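PDB 7JLZ: 16S rRNA methylase from Uncultured bacterium, which probably methylates N1 of A1408 in 16S rRNA of the 30S ribosomal subunit, a modification linked to aminoglycoside resistance. Local coordinates for residues 27-32 with 52-57. Sequence-based numbering, arbitrary orientation.
Sequences VEVDLG and IGIEPI
Ile-52 meets the neighbouring strand with both its backbone and its side chain. Its N donates to Glu-28 O at 2.8 Å, and its O accepts from Asp-30 N at 2.7 Å. The second bond is fairly straight, 163° at the hydrogen, although the donor is tilted from the carbonyl plane. Ile-52 CG1 lies anti to its carbonyl carbon, and the extended branch carries Ile-52 CD1 across to Val-27 CG1, 3.9 Å away. Gly-53 comes next. Its CA makes a CA-H...O contact with Asp-30 O. These two parallel strands belong to a beta-alpha-beta unit in which helix 37-45 makes the crossover. The strand order of the large sheet, 3-2-1-4-5-7-6, is that of Rossmann-like class I methyltransferases. Strand 26-31 is strand 1 of that numbering and 49-55 is strand 2, its neighbour in the sheet. Ile-54 N gives a weak bond to Asp-30 O. Its side chain lies on the same face of the sheet as those of Val-29 and Leu-31. Ile-54 CD1 reaches Val-29 CG1 at 3.7 Å, while Ile-54 CB packs against Leu-31 CD2 at 3.8 Å, the two side chains running alongside each other. Phe-86 and Leu-90 also touch Ile-54. At the strand end, Glu-55 is bent at chi2 (-66°), which turns its carboxylate back to the first strand. OE2 accepts from Gly-32 N at 2.9 Å, with a bent angle of 130° at the hydrogen. A water bridges the same OE2 to Asp-30 O. Gln-60 NE2 binds the other oxygen, OE1.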
ATOM      1  N   VAL A  27      12.369   4.442  -1.156  1.00 27.52           N
ATOM      2  CA  VAL A  27      11.405   3.807  -2.046  1.00 30.08           C
ATOM      3  C   VAL A  27      10.194   3.415  -1.214  1.00 27.88           C
ATOM      4  O   VAL A  27      10.341   2.876  -0.110  1.00 27.84           O
ATOM      5  CB  VAL A  27      12.006   2.582  -2.758  1.00 30.15           C
ATOM      6  CG1 VAL A  27      10.948   1.856  -3.583  1.00 25.44           C
ATOM      7  CG2 VAL A  27      13.184   3.001  -3.628  1.00 30.61           C
ATOM      8  N   GLU A  28       9.003   3.724  -1.723  1.00 24.49           N
ATOM      9  CA  GLU A  28       7.756   3.354  -1.077  1.00 25.14           C
ATOM     10  C   GLU A  28       6.894   2.566  -2.054  1.00 29.23           C
ATOM     11  O   GLU A  28       6.721   2.973  -3.208  1.00 26.54           O
ATOM     12  CB  GLU A  28       6.993   4.589  -0.577  1.00 24.46           C
ATOM     13  CG  GLU A  28       5.623   4.217  -0.001  1.00 25.69           C
ATOM     14  CD  GLU A  28       4.956   5.366   0.728  1.00 28.08           C
ATOM     15  OE1 GLU A  28       5.676   6.199   1.311  1.00 32.28           O
ATOM     16  OE2 GLU A  28       3.698   5.425   0.707  1.00 33.72           O
ATOM     17  N   VAL A  29       6.368   1.433  -1.600  1.00 25.83           N
ATOM     18  CA  VAL A  29       5.449   0.618  -2.386  1.00 22.81           C
ATOM     19  C   VAL A  29       4.058   0.788  -1.795  1.00 24.75           C
ATOM     20  O   VAL A  29       3.884   0.660  -0.579  1.00 25.97           O
ATOM     21  CB  VAL A  29       5.873  -0.863  -2.390  1.00 22.67           C
ATOM     22  CG1 VAL A  29       4.793  -1.733  -3.015  1.00 26.42           C
ATOM     23  CG2 VAL A  29       7.237  -1.008  -3.107  1.00 22.16           C
ATOM     24  N   ASP A  30       3.071   1.040  -2.656  1.00 20.60           N
ATOM     25  CA  ASP A  30       1.707   1.384  -2.244  1.00 23.81           C
ATOM     26  C   ASP A  30       0.721   0.383  -2.833  1.00 26.23           C
ATOM     27  O   ASP A  30       0.579   0.295  -4.057  1.00 24.43           O
ATOM     28  CB  ASP A  30       1.362   2.801  -2.701  1.00 25.98           C
ATOM     29  CG  ASP A  30       2.218   3.830  -2.034  1.00 27.96           C
ATOM     30  OD1 ASP A  30       2.312   3.775  -0.796  1.00 27.98           O
ATOM     31  OD2 ASP A  30       2.823   4.668  -2.729  1.00 31.67           O
ATOM     32  N   LEU A  31       0.026  -0.352  -1.967  1.00 22.78           N
ATOM     33  CA  LEU A  31      -0.932  -1.366  -2.378  1.00 20.00           C
ATOM     34  C   LEU A  31      -2.324  -0.944  -1.959  1.00 23.75           C
ATOM     35  O   LEU A  31      -2.499  -0.362  -0.885  1.00 25.38           O
ATOM     36  CB  LEU A  31      -0.625  -2.719  -1.733  1.00 24.47           C
ATOM     37  CG  LEU A  31       0.816  -3.193  -1.812  1.00 23.67           C
ATOM     38  CD1 LEU A  31       0.926  -4.553  -1.140  1.00 21.70           C
ATOM     39  CD2 LEU A  31       1.219  -3.252  -3.276  1.00 23.72           C
ATOM     40  N   GLY A  32      -3.311  -1.258  -2.790  1.00 23.29           N
ATOM     41  CA  GLY A  32      -4.688  -0.966  -2.433  1.00 21.84           C
ATOM     42  C   GLY A  32      -5.133   0.455  -2.698  1.00 23.54           C
ATOM     43  O   GLY A  32      -6.098   0.916  -2.074  1.00 24.69           O
ATOM     44  N   ILE A  52       5.684   3.566  -5.749  1.00 23.12           N
ATOM     45  CA  ILE A  52       5.340   2.494  -6.672  1.00 22.30           C
ATOM     46  C   ILE A  52       3.966   1.960  -6.308  1.00 23.68           C
ATOM     47  O   ILE A  52       3.800   1.367  -5.238  1.00 27.36           O
ATOM     48  CB  ILE A  52       6.369   1.355  -6.617  1.00 22.23           C
ATOM     49  CG1 ILE A  52       7.769   1.930  -6.835  1.00 23.52           C
ATOM     50  CG2 ILE A  52       5.995   0.282  -7.622  1.00 22.84           C
ATOM     51  CD1 ILE A  52       8.895   0.877  -6.783  1.00 29.10           C
ATOM     52  N   GLY A  53       2.996   2.122  -7.205  1.00 21.86           N
ATOM     53  CA  GLY A  53       1.681   1.516  -7.031  1.00 23.14           C
ATOM     54  C   GLY A  53       1.595   0.195  -7.776  1.00 24.55           C
ATOM     55  O   GLY A  53       2.067   0.083  -8.907  1.00 26.13           O
ATOM     56  N   ILE A  54       0.970  -0.805  -7.144  1.00 24.16           N
ATOM     57  CA  ILE A  54       0.803  -2.131  -7.744  1.00 21.59           C
ATOM     58  C   ILE A  54      -0.661  -2.545  -7.664  1.00 25.71           C
ATOM     59  O   ILE A  54      -1.213  -2.661  -6.564  1.00 27.91           O
ATOM     60  CB  ILE A  54       1.686  -3.181  -7.051  1.00 22.98           C
ATOM     61  CG1 ILE A  54       3.127  -2.666  -6.952  1.00 22.65           C
ATOM     62  CG2 ILE A  54       1.644  -4.507  -7.818  1.00 25.07           C
ATOM     63  CD1 ILE A  54       4.050  -3.603  -6.151  1.00 28.58           C
ATOM     64  N   GLU A  55      -1.275  -2.785  -8.818  1.00 21.58           N
ATOM     65  CA  GLU A  55      -2.654  -3.248  -8.915  1.00 22.01           C
ATOM     66  C   GLU A  55      -2.798  -4.264 -10.040  1.00 22.50           C
ATOM     67  O   GLU A  55      -2.008  -4.268 -10.988  1.00 23.50           O
ATOM     68  CB  GLU A  55      -3.628  -2.081  -9.150  1.00 21.04           C
ATOM     69  CG  GLU A  55      -3.619  -1.060  -8.016  1.00 24.15           C
ATOM     70  CD  GLU A  55      -4.146  -1.613  -6.694  1.00 24.36           C
ATOM     71  OE1 GLU A  55      -5.019  -2.503  -6.715  1.00 26.72           O
ATOM     72  OE2 GLU A  55      -3.654  -1.148  -5.633  1.00 28.19           O
ATOM     73  N   PRO A  56      -3.817  -5.133  -9.971  1.00 25.22           N
ATOM     74  CA  PRO A  56      -3.917  -6.233 -10.947  1.00 24.57           C
ATOM     75  C   PRO A  56      -4.573  -5.893 -12.268  1.00 24.13           C
ATOM     76  O   PRO A  56      -4.365  -6.619 -13.250  1.00 26.66           O
ATOM     77  CB  PRO A  56      -4.747  -7.284 -10.207  1.00 30.23           C
ATOM     78  CG  PRO A  56      -5.573  -6.470  -9.222  1.00 25.34           C
ATOM     79  CD  PRO A  56      -4.673  -5.352  -8.788  1.00 24.97           C
ATOM     80  N   ILE A  57      -5.421  -4.871 -12.337  1.00 25.61           N
ATOM     81  CA  ILE A  57      -6.207  -4.605 -13.537  1.00 26.48           C
ATOM     82  C   ILE A  57      -5.633  -3.361 -14.198  1.00 27.22           C
ATOM     83  O   ILE A  57      -5.500  -2.320 -13.551  1.00 28.40           O
ATOM     84  CB  ILE A  57      -7.699  -4.449 -13.197  1.00 26.79           C
ATOM     85  CG1 ILE A  57      -8.244  -5.766 -12.639  1.00 33.44           C
ATOM     86  CG2 ILE A  57      -8.514  -3.989 -14.423  1.00 28.39           C
ATOM     87  CD1 ILE A  57      -9.597  -5.659 -11.981  1.00 39.37           C
TER
HETATM   88  O   HOH W   1      -1.781   0.691  -5.479  1.00 25.73           O